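Local coordinates for protein sugar-binding transcriptional regulator, LacI family (Enterococcus faecalis, PDB 3CS3) that probably acts as a DNA-binding transcription regulator of the LacI family, its periplasmic-binding-protein-like domain probably sensing a sugar, at residues 48-56 with 65-76; 77-87 with 92-100. All coordinates share one frame; numbering follows the deposited sequence.

Contact 1. Residues 48-56 with 65-76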
loop_
_atom_site.group_PDB
_atom_site.type_symbol
_atom_site.label_atom_id
_atom_site.label_comp_id
_atom_site.label_asym_id
_atom_site.label_seq_id
_atom_site.Cartn_x
_atom_site.Cartn_y
_atom_site.Cartn_z
ATOM N N LYS A 48 -1.277 17.924 -3.202
ATOM C CA LYS A 48 -2.187 19.035 -2.945
ATOM C C LYS A 48 -3.183 18.722 -1.829
ATOM O O LYS A 48 -4.155 19.455 -1.650
ATOM C CB LYS A 48 -2.949 19.408 -4.227
ATOM C CG LYS A 48 -2.081 19.855 -5.406
ATOM C CD LYS A 48 -1.675 21.324 -5.301
ATOM C CE LYS A 48 -1.008 21.822 -6.580
ATOM N NZ LYS A 48 0.279 21.119 -6.873
ATOM N N SER A 49 -2.930 17.648 -1.081
ATOM C CA SER A 49 -3.861 17.161 -0.049
ATOM C C SER A 49 -3.988 18.083 1.169
ATOM O O SER A 49 -5.012 18.069 1.858
ATOM C CB SER A 49 -3.475 15.751 0.404
ATOM O OG SER A 49 -2.257 15.764 1.129
ATOM N N HIS A 50 -2.952 18.879 1.423
ATOM C CA HIS A 50 -2.956 19.841 2.524
ATOM C C HIS A 50 -3.725 21.126 2.206
ATOM O O HIS A 50 -4.060 21.888 3.115
ATOM C CB HIS A 50 -1.524 20.169 2.960
ATOM C CG HIS A 50 -0.686 20.803 1.895
ATOM N ND1 HIS A 50 0.099 20.070 1.030
ATOM C CD2 HIS A 50 -0.493 22.103 1.566
ATOM C CE1 HIS A 50 0.732 20.889 0.211
ATOM N NE2 HIS A 50 0.391 22.129 0.514
ATOM N N LEU A 51 -3.987 21.368 0.921
ATOM C CA LEU A 51 -4.741 22.547 0.482
ATOM C C LEU A 51 -6.221 22.458 0.844
ATOM O O LEU A 51 -6.860 23.475 1.116
ATOM C CB LEU A 51 -4.580 22.786 -1.027
ATOM C CG LEU A 51 -3.377 23.575 -1.572
ATOM C CD1 LEU A 51 -3.044 24.806 -0.725
ATOM C CD2 LEU A 51 -2.148 22.695 -1.759
ATOM N N PHE A 52 -6.758 21.242 0.843
ATOM C CA PHE A 52 -8.131 21.013 1.280
ATOM C C PHE A 52 -8.204 20.070 2.468
ATOM O O PHE A 52 -8.411 18.861 2.320
ATOM C CB PHE A 52 -9.037 20.532 0.143
ATOM C CG PHE A 52 -8.305 19.917 -1.004
ATOM C CD1 PHE A 52 -8.036 20.663 -2.146
ATOM C CD2 PHE A 52 -7.890 18.595 -0.950
ATOM C CE1 PHE A 52 -7.364 20.105 -3.215
ATOM C CE2 PHE A 52 -7.213 18.034 -2.011
ATOM C CZ PHE A 52 -6.953 18.785 -3.152
ATOM N N ILE A 53 -8.012 20.648 3.648
ATOM C CA ILE A 53 -8.272 19.967 4.899
ATOM C C ILE A 53 -9.719 20.271 5.273
ATOM O O ILE A 53 -10.073 21.439 5.472
ATOM C CB ILE A 53 -7.344 20.473 6.026
ATOM C CG1 ILE A 53 -5.873 20.398 5.605
ATOM C CG2 ILE A 53 -7.585 19.682 7.298
ATOM C CD1 ILE A 53 -4.963 21.341 6.381
ATOM N N PRO A 54 -10.572 19.227 5.343
ATOM C CA PRO A 54 -11.939 19.407 5.847
ATOM C C PRO A 54 -11.945 19.687 7.357
ATOM O O PRO A 54 -12.219 18.791 8.164
ATOM C CB PRO A 54 -12.623 18.077 5.508
ATOM C CG PRO A 54 -11.515 17.085 5.384
ATOM C CD PRO A 54 -10.304 17.835 4.930
ATOM N N GLU A 55 -11.648 20.936 7.719
ATOM C CA GLU A 55 -11.466 21.341 9.113
ATOM C C GLU A 55 -12.797 21.414 9.874
ATOM O O GLU A 55 -12.824 21.356 11.106
ATOM C CB GLU A 55 -10.669 22.656 9.191
ATOM C CG GLU A 55 -11.475 23.948 9.104
ATOM C CD GLU A 55 -11.598 24.644 10.448
ATOM O OE1 GLU A 55 -12.697 24.611 11.044
ATOM O OE2 GLU A 55 -10.590 25.220 10.913
ATOM N N LYS A 56 -13.891 21.519 9.121
ATOM C CA LYS A 56 -15.243 21.478 9.669
ATOM C C LYS A 56 -15.789 20.047 9.672
ATOM O O LYS A 56 -16.991 19.837 9.839
ATOM C CB LYS A 56 -16.171 22.392 8.858
ATOM C CG LYS A 56 -15.836 23.875 8.936
ATOM C CD LYS A 56 -16.682 24.685 7.962
ATOM C CE LYS A 56 -16.337 26.171 8.018
ATOM N NZ LYS A 56 -14.972 26.468 7.492
ATOM N N ASP A 65 3.952 12.920 6.197
ATOM C CA ASP A 65 4.062 13.440 4.837
ATOM C C ASP A 65 5.008 14.635 4.838
ATOM O O ASP A 65 4.653 15.696 5.340
ATOM C CB ASP A 65 2.678 13.874 4.326
ATOM C CG ASP A 65 2.690 14.346 2.871
ATOM O OD1 ASP A 65 3.736 14.261 2.184
ATOM O OD2 ASP A 65 1.625 14.809 2.409
ATOM N N TRP A 66 6.192 14.465 4.249
ATOM C CA TRP A 66 7.221 15.514 4.231
ATOM C C TRP A 66 6.864 16.708 3.333
ATOM O O TRP A 66 7.426 17.793 3.493
ATOM C CB TRP A 66 8.590 14.934 3.838
ATOM C CG TRP A 66 8.686 14.563 2.388
ATOM C CD1 TRP A 66 8.250 13.412 1.813
ATOM C CD2 TRP A 66 9.239 15.358 1.327
ATOM N NE1 TRP A 66 8.495 13.428 0.462
ATOM C CE2 TRP A 66 9.098 14.613 0.133
ATOM C CE3 TRP A 66 9.835 16.628 1.270
ATOM C CZ2 TRP A 66 9.542 15.089 -1.111
ATOM C CZ3 TRP A 66 10.275 17.106 0.030
ATOM C CH2 TRP A 66 10.126 16.333 -1.142
ATOM N N THR A 67 5.941 16.500 2.396
ATOM C CA THR A 67 5.471 17.573 1.513
ATOM C C THR A 67 4.379 18.436 2.149
ATOM O O THR A 67 4.052 19.502 1.625
ATOM C CB THR A 67 4.937 17.031 0.171
ATOM O OG1 THR A 67 3.793 16.203 0.402
ATOM C CG2 THR A 67 6.005 16.241 -0.557
ATOM N N PHE A 68 3.803 17.959 3.255
ATOM C CA PHE A 68 2.857 18.739 4.049
ATOM C C PHE A 68 3.693 19.781 4.795
ATOM O O PHE A 68 4.494 19.418 5.657
ATOM C CB PHE A 68 2.119 17.819 5.031
ATOM C CG PHE A 68 0.788 18.347 5.519
ATOM C CD1 PHE A 68 -0.343 17.545 5.458
ATOM C CD2 PHE A 68 0.665 19.621 6.068
ATOM C CE1 PHE A 68 -1.572 18.005 5.921
ATOM C CE2 PHE A 68 -0.563 20.091 6.533
ATOM C CZ PHE A 68 -1.678 19.282 6.464
ATOM N N PRO A 69 3.528 21.076 4.450
ATOM C CA PRO A 69 4.397 22.134 4.982
ATOM C C PRO A 69 4.116 22.412 6.447
ATOM O O PRO A 69 2.951 22.435 6.847
ATOM C CB PRO A 69 4.025 23.362 4.136
ATOM C CG PRO A 69 3.207 22.831 2.995
ATOM C CD PRO A 69 2.513 21.634 3.541
ATOM N N THR A 70 5.184 22.608 7.222
ATOM C CA THR A 70 5.118 22.867 8.667
ATOM C C THR A 70 4.255 24.084 9.008
ATOM O O THR A 70 3.461 24.035 9.950
ATOM C CB THR A 70 6.538 23.022 9.278
ATOM O OG1 THR A 70 7.332 21.882 8.932
ATOM C CG2 THR A 70 6.490 23.131 10.798
ATOM N N LYS A 71 4.392 25.154 8.223
ATOM C CA LYS A 71 3.589 26.372 8.399
ATOM C C LYS A 71 2.079 26.121 8.271
ATOM O O LYS A 71 1.289 26.710 9.010
ATOM C CB LYS A 71 4.052 27.473 7.440
ATOM C CG LYS A 71 5.395 28.093 7.827
ATOM C CD LYS A 71 5.860 29.141 6.820
ATOM C CE LYS A 71 7.230 29.697 7.205
ATOM N NZ LYS A 71 7.809 30.576 6.150
ATOM N N GLU A 72 1.696 25.236 7.349
ATOM C CA GLU A 72 0.312 24.758 7.235
ATOM C C GLU A 72 -0.136 23.943 8.448
ATOM O O GLU A 72 -1.312 23.987 8.820
ATOM C CB GLU A 72 0.118 23.928 5.962
ATOM C CG GLU A 72 -0.833 24.533 4.940
ATOM C CD GLU A 72 -0.253 25.735 4.223
ATOM O OE1 GLU A 72 -0.741 26.861 4.471
ATOM O OE2 GLU A 72 0.687 25.555 3.417
ATOM N N ILE A 73 0.795 23.198 9.049
ATOM C CA ILE A 73 0.498 22.393 10.242
ATOM C C ILE A 73 0.224 23.307 11.438
ATOM O O ILE A 73 -0.783 23.136 12.125
ATOM C CB ILE A 73 1.608 21.336 10.549
ATOM C CG1 ILE A 73 1.683 20.307 9.417
ATOM C CG2 ILE A 73 1.362 20.631 11.885
ATOM C CD1 ILE A 73 2.678 19.189 9.631
ATOM N N GLU A 74 1.101 24.289 11.648
ATOM C CA GLU A 74 0.917 25.308 12.689
ATOM C C GLU A 74 -0.414 26.068 12.593
ATOM O O GLU A 74 -1.085 26.260 13.607
ATOM C CB GLU A 74 2.091 26.292 12.710
ATOM C CG GLU A 74 3.138 26.010 13.796
ATOM C CD GLU A 74 4.506 25.618 13.253
ATOM O OE1 GLU A 74 4.740 25.754 12.036
ATOM O OE2 GLU A 74 5.362 25.194 14.058
ATOM N N LYS A 75 -0.789 26.477 11.377
ATOM C CA LYS A 75 -2.052 27.189 11.121
ATOM C C LYS A 75 -3.286 26.356 11.465
ATOM O O LYS A 75 -4.292 26.888 11.940
ATOM C CB LYS A 75 -2.148 27.627 9.658
ATOM C CG LYS A 75 -1.352 28.867 9.301
ATOM C CD LYS A 75 -1.542 29.209 7.830
ATOM C CE LYS A 75 -0.741 30.436 7.433
ATOM N NZ LYS A 75 -0.907 30.756 5.987
ATOM N N PHE A 76 -3.199 25.052 11.209
ATOM C CA PHE A 76 -4.259 24.107 11.542
ATOM C C PHE A 76 -4.316 23.865 13.054
ATOM O O PHE A 76 -5.386 23.604 13.601
ATOM C CB PHE A 76 -4.050 22.800 10.770
ATOM C CG PHE A 76 -5.222 21.853 10.823
ATOM C CD1 PHE A 76 -6.491 22.258 10.422
ATOM C CD2 PHE A 76 -5.046 20.538 11.243
ATOM C CE1 PHE A 76 -7.566 21.374 10.465
ATOM C CE2 PHE A 76 -6.115 19.648 11.288
ATOM C CZ PHE A 76 -7.376 20.066 10.899
HETATM O O HOH W 1 -0.839 14.207 2.536
HETATM O O HOH W 2 0.673 17.156 0.981
#

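Contact 2. Residues 77-87 with 92-100. With SO4 (sulfate ion), chain B; SO4 (sulfate ion), chain E.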
loop_
_atom_site.group_PDB
_atom_site.type_symbol
_atom_site.label_atom_id
_atom_site.label_comp_id
_atom_site.label_asym_id
_atom_site.label_seq_id
_atom_site.Cartn_x
_atom_site.Cartn_y
_atom_site.Cartn_z
ATOM N N ALA A 77 -3.167 23.982 13.719
ATOM C CA ALA A 77 -3.071 23.809 15.171
ATOM C C ALA A 77 -3.628 25.003 15.948
ATOM O O ALA A 77 -4.242 24.832 17.009
ATOM C CB ALA A 77 -1.629 23.525 15.588
ATOM N N GLU A 78 -3.414 26.203 15.410
ATOM C CA GLU A 78 -3.874 27.451 16.033
ATOM C C GLU A 78 -5.390 27.651 15.941
ATOM O O GLU A 78 -5.967 28.403 16.727
ATOM C CB GLU A 78 -3.137 28.651 15.436
ATOM C CG GLU A 78 -1.685 28.766 15.880
ATOM C CD GLU A 78 -0.800 29.471 14.863
ATOM O OE1 GLU A 78 -1.327 29.997 13.855
ATOM O OE2 GLU A 78 0.432 29.495 15.071
ATOM N N ARG A 79 -6.029 26.967 14.991
ATOM C CA ARG A 79 -7.489 26.968 14.868
ATOM C C ARG A 79 -8.177 25.898 15.735
ATOM O O ARG A 79 -9.311 25.496 15.454
ATOM C CB ARG A 79 -7.909 26.821 13.399
ATOM C CG ARG A 79 -7.775 28.094 12.578
ATOM C CD ARG A 79 -8.511 27.983 11.248
ATOM N NE ARG A 79 -7.847 27.074 10.316
ATOM C CZ ARG A 79 -6.897 27.434 9.455
ATOM N NH1 ARG A 79 -6.485 28.695 9.393
ATOM N NH2 ARG A 79 -6.355 26.527 8.651
ATOM N N GLY A 80 -7.485 25.437 16.776
ATOM C CA GLY A 80 -8.067 24.530 17.766
ATOM C C GLY A 80 -7.913 23.036 17.527
ATOM O O GLY A 80 -8.273 22.235 18.394
ATOM N N HIS A 81 -7.382 22.655 16.365
ATOM C CA HIS A 81 -7.196 21.237 16.039
ATOM C C HIS A 81 -5.906 20.679 16.624
ATOM O O HIS A 81 -4.859 21.326 16.578
ATOM C CB HIS A 81 -7.206 21.009 14.531
ATOM C CG HIS A 81 -8.497 21.372 13.871
ATOM N ND1 HIS A 81 -8.726 22.613 13.317
ATOM C CD2 HIS A 81 -9.622 20.650 13.659
ATOM C CE1 HIS A 81 -9.939 22.642 12.797
ATOM N NE2 HIS A 81 -10.506 21.465 12.992
ATOM N N SER A 82 -5.996 19.468 17.166
ATOM C CA SER A 82 -4.839 18.771 17.719
ATOM C C SER A 82 -4.122 17.980 16.637
ATOM O O SER A 82 -4.766 17.379 15.782
ATOM C CB SER A 82 -5.283 17.841 18.839
ATOM O OG SER A 82 -5.689 18.598 19.957
ATOM N N ILE A 83 -2.791 17.981 16.671
ATOM C CA ILE A 83 -1.994 17.294 15.649
ATOM C C ILE A 83 -0.876 16.426 16.242
ATOM O O ILE A 83 -0.163 16.850 17.140
ATOM C CB ILE A 83 -1.405 18.299 14.608
ATOM C CG1 ILE A 83 -2.525 19.059 13.890
ATOM C CG2 ILE A 83 -0.576 17.571 13.556
ATOM C CD1 ILE A 83 -2.129 20.412 13.411
ATOM N N VAL A 84 -0.744 15.201 15.742
ATOM C CA VAL A 84 0.435 14.381 16.019
ATOM C C VAL A 84 1.275 14.231 14.743
ATOM O O VAL A 84 0.780 13.795 13.706
ATOM C CB VAL A 84 0.060 13.008 16.632
ATOM C CG1 VAL A 84 1.289 12.143 16.811
ATOM C CG2 VAL A 84 -0.607 13.210 17.984
ATOM N N VAL A 85 2.536 14.644 14.818
ATOM C CA VAL A 85 3.458 14.488 13.702
ATOM C C VAL A 85 4.327 13.249 13.882
ATOM O O VAL A 85 4.776 12.935 14.989
ATOM C CB VAL A 85 4.330 15.756 13.452
ATOM C CG1 VAL A 85 3.491 16.864 12.834
ATOM C CG2 VAL A 85 4.994 16.235 14.725
ATOM N N LEU A 86 4.529 12.538 12.779
ATOM C CA LEU A 86 5.290 11.301 12.767
ATOM C C LEU A 86 6.557 11.469 11.934
ATOM O O LEU A 86 7.311 10.519 11.732
ATOM C CB LEU A 86 4.442 10.173 12.173
ATOM C CG LEU A 86 3.040 9.844 12.694
ATOM C CD1 LEU A 86 2.618 8.504 12.119
ATOM C CD2 LEU A 86 2.964 9.800 14.216
ATOM N N ASP A 87 6.794 12.695 11.473
ATOM C CA ASP A 87 7.767 12.940 10.417
ATOM C C ASP A 87 8.714 14.111 10.667
ATOM O O ASP A 87 9.597 14.369 9.846
ATOM C CB ASP A 87 7.033 13.141 9.079
ATOM C CG ASP A 87 6.060 14.326 9.097
ATOM O OD1 ASP A 87 5.850 14.959 10.155
ATOM O OD2 ASP A 87 5.492 14.628 8.033
ATOM N N HIS A 92 5.518 23.791 18.971
ATOM C CA HIS A 92 4.207 24.427 19.010
ATOM C C HIS A 92 3.255 23.689 19.946
ATOM O O HIS A 92 3.315 22.463 20.074
ATOM C CB HIS A 92 3.626 24.474 17.594
ATOM C CG HIS A 92 2.488 25.434 17.430
ATOM N ND1 HIS A 92 1.171 25.031 17.399
ATOM C CD2 HIS A 92 2.473 26.780 17.271
ATOM C CE1 HIS A 92 0.392 26.086 17.234
ATOM N NE2 HIS A 92 1.158 27.159 17.155
ATOM N N ARG A 93 2.392 24.447 20.617
ATOM C CA ARG A 93 1.340 23.859 21.436
ATOM C C ARG A 93 0.276 23.263 20.517
ATOM O O ARG A 93 0.124 23.709 19.375
ATOM C CB ARG A 93 0.737 24.880 22.413
ATOM C CG ARG A 93 0.131 26.126 21.773
ATOM C CD ARG A 93 -0.889 26.774 22.695
ATOM N NE ARG A 93 -2.094 25.955 22.836
ATOM C CZ ARG A 93 -3.107 26.229 23.656
ATOM N NH1 ARG A 93 -4.155 25.416 23.703
ATOM N NH2 ARG A 93 -3.080 27.309 24.428
ATOM N N ASN A 94 -0.432 22.252 21.022
ATOM C CA ASN A 94 -1.388 21.441 20.243
ATOM C C ASN A 94 -0.765 20.434 19.267
ATOM O O ASN A 94 -1.483 19.739 18.551
ATOM C CB ASN A 94 -2.452 22.298 19.537
ATOM C CG ASN A 94 -3.773 22.304 20.266
ATOM O OD1 ASN A 94 -4.176 21.299 20.864
ATOM N ND2 ASN A 94 -4.466 23.434 20.208
ATOM N N ILE A 95 0.564 20.355 19.242
ATOM C CA ILE A 95 1.255 19.369 18.420
ATOM C C ILE A 95 2.160 18.475 19.271
ATOM O O ILE A 95 2.854 18.957 20.159
ATOM C CB ILE A 95 2.041 20.016 17.240
ATOM C CG1 ILE A 95 1.176 21.066 16.519
ATOM C CG2 ILE A 95 2.486 18.942 16.242
ATOM C CD1 ILE A 95 1.905 21.888 15.472
ATOM N N ARG A 96 2.114 17.168 19.016
ATOM C CA ARG A 96 3.027 16.212 19.639
ATOM C C ARG A 96 3.739 15.376 18.589
ATOM O O ARG A 96 3.325 15.361 17.436
ATOM C CB ARG A 96 2.281 15.306 20.617
ATOM C CG ARG A 96 1.710 16.043 21.811
ATOM C CD ARG A 96 2.795 16.697 22.682
ATOM N NE ARG A 96 2.179 17.195 23.907
ATOM C CZ ARG A 96 1.708 18.429 24.060
ATOM N NH1 ARG A 96 1.814 19.315 23.077
ATOM N NH2 ARG A 96 1.135 18.780 25.201
ATOM N N GLN A 97 4.800 14.677 18.996
ATOM C CA GLN A 97 5.623 13.884 18.080
ATOM C C GLN A 97 5.635 12.420 18.463
ATOM O O GLN A 97 5.832 12.089 19.628
ATOM C CB GLN A 97 7.074 14.361 18.090
ATOM C CG GLN A 97 7.290 15.846 17.918
ATOM C CD GLN A 97 8.641 16.299 18.459
ATOM O OE1 GLN A 97 8.902 17.495 18.566
ATOM N NE2 GLN A 97 9.506 15.343 18.802
ATOM N N VAL A 98 5.424 11.539 17.489
ATOM C CA VAL A 98 5.744 10.118 17.662
ATOM C C VAL A 98 6.681 9.717 16.527
ATOM O O VAL A 98 6.244 9.404 15.422
ATOM C CB VAL A 98 4.497 9.187 17.718
ATOM C CG1 VAL A 98 4.919 7.766 18.085
ATOM C CG2 VAL A 98 3.482 9.687 18.729
ATOM N N LEU A 99 7.978 9.744 16.813
ATOM C CA LEU A 99 9.001 9.630 15.776
ATOM C C LEU A 99 9.766 8.320 15.848
ATOM O O LEU A 99 9.871 7.717 16.911
ATOM C CB LEU A 99 9.983 10.796 15.886
ATOM C CG LEU A 99 9.426 12.221 15.909
ATOM C CD1 LEU A 99 10.561 13.216 16.020
ATOM C CD2 LEU A 99 8.586 12.514 14.677
ATOM N N LEU A 100 10.295 7.876 14.710
ATOM C CA LEU A 100 11.221 6.750 14.709
ATOM C C LEU A 100 12.542 7.188 15.317
ATOM O O LEU A 100 12.961 8.335 15.155
ATOM C CB LEU A 100 11.475 6.227 13.295
ATOM C CG LEU A 100 10.304 5.690 12.477
ATOM C CD1 LEU A 100 10.798 5.257 11.111
ATOM C CD2 LEU A 100 9.615 4.544 13.192
HETATM S S SO4 B . -0.467 21.846 24.630
HETATM O O1 SO4 B . -0.723 23.223 25.036
HETATM O O2 SO4 B . -1.481 21.438 23.663
HETATM O O3 SO4 B . 0.861 21.762 24.033
HETATM O O4 SO4 B . -0.536 20.970 25.796
HETATM S S SO4 E . 2.371 16.883 27.867
HETATM O O1 SO4 E . 3.460 16.595 26.939
HETATM O O2 SO4 E . 1.087 16.684 27.200
HETATM O O3 SO4 E . 2.461 15.994 29.020
HETATM O O4 SO4 E . 2.482 18.271 28.308
HETATM O O HOH W 3 10.019 9.641 12.182
#

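Contact 1. Residues 48-56 with 65-76
H50 is caught between two CH-pi contacts, one made by its CB and one received by its ring. CB sits over the middle of the F68 ring, 3.5 Å from its centroid and 6° off the normal, while P69 CD lies just as squarely over one face of the imidazole, 3.6 Å from that centroid. CG of H50 stands between the backbone N and the carbonyl carbon (chi1 62°), which swings the imidazole past F68 and under the proline. The two rings meet obliquely, their planes inclined at 44°. E72 bends at chi2 and brings OE2 within 4.1 Å of H50 CD2; a carboxylate this close would probably favour a protonated imidazole, though the charge on H50 is not seen.

The polar side of the interface runs through water. Water 2 lies in the imidazole plane at its edge, bonded to H50 ND1 (3.0 Å), and donates to D65 OD2. A second water joins the same carboxylate oxygen to S49 OG, which also bonds to G46. The other oxygen, D65 OD1, closes an Asx turn with T67 N and takes a second bond from T67 OG1 at 2.6 Å, both from the same face of the carboxylate.

Within this periplasmic-binding-protein-like subdomain, the loop between strands 40-45 and 60-64 is laid against the turn 65-68 and one side of helix 70-78, with P69 at its N-cap position. The loop also reaches the second subunit, where K48 forms a salt bridge with E40 of that subunit. I53 divides its branches: CD1 goes to F68 CZ, and CG2 to F76 CE1 (3.6 Å). E55 CB meets F76 at the ring edge, in its plane. H81 stacks on F76, and Y14 meets F68 edge-to-face.

Contact 2. Residues 77-87 with 92-100
Two neighbouring parallel strands of the mixed sheet, 82-85 and 95-100, are joined here by a ladder of backbone bonds: I83 N to N94 O, R96 N to I83 O, V85 N to R96 O and V98 N to V85 O. Of these, V85 N to R96 O measures 2.8 Å. The strand axes run 4.6 Å apart at 24°. On one face V85 CG2 meets I95 CG2 (4.0 Å) and also Q97 CG; on the other, V84 CG1 packs on V98 CG2. L86 lies beside V98, pointing the same way, its CD2 against V98 CB.

Strand 82-85 is central in the sheet, with 60-64 on its other flank, and helix 70-78 leads into it, as in the beta-alpha-beta units of periplasmic-binding-protein-like domains. The end of that helix brings A77 CB against I95 CG1 and the H92 ring. H92 CG is anti to the backbone N (chi1 -163°), carrying the imidazole across the helix end, where NE2 makes a weak bond to the poorly ordered E78 OE2. At the start of the strands S82 OG donates to N94 OD1, from 45° out of the carbonyl plane.

Two sulfates, probably from the crystallisation liquor, gather at the R96 guanidinium. NH1 gives one bond to O3 of sulfate B (2.8 Å) and another to I95 O, while NH2 is shared between O4 of sulfate B and O2 of sulfate E (2.9 Å). N94 N also holds sulfate B, donating to its O2. At the far end water 3 bridges L86 O and L100 N.

Contacts 1 and 2 follow one another along the chain, their centres about 12 Å apart, on the same side of the chain's centre. Both use helix 70-78: E72 and F76 face the loop 48-56, and its last residues lead through a short turn into strand 82-85, the next strand of the seven-stranded sheet after 60-64. They touch directly, with probable hydrogen bonds from D65 N to D87 OD2 and from H81 NE2 to E55 O, and with I73 packed on I83. Contact 1 thus lays a loop on the helix, and contact 2 continues the sheet across to strand 95-100, tying loop, helix and strands into one subdomain.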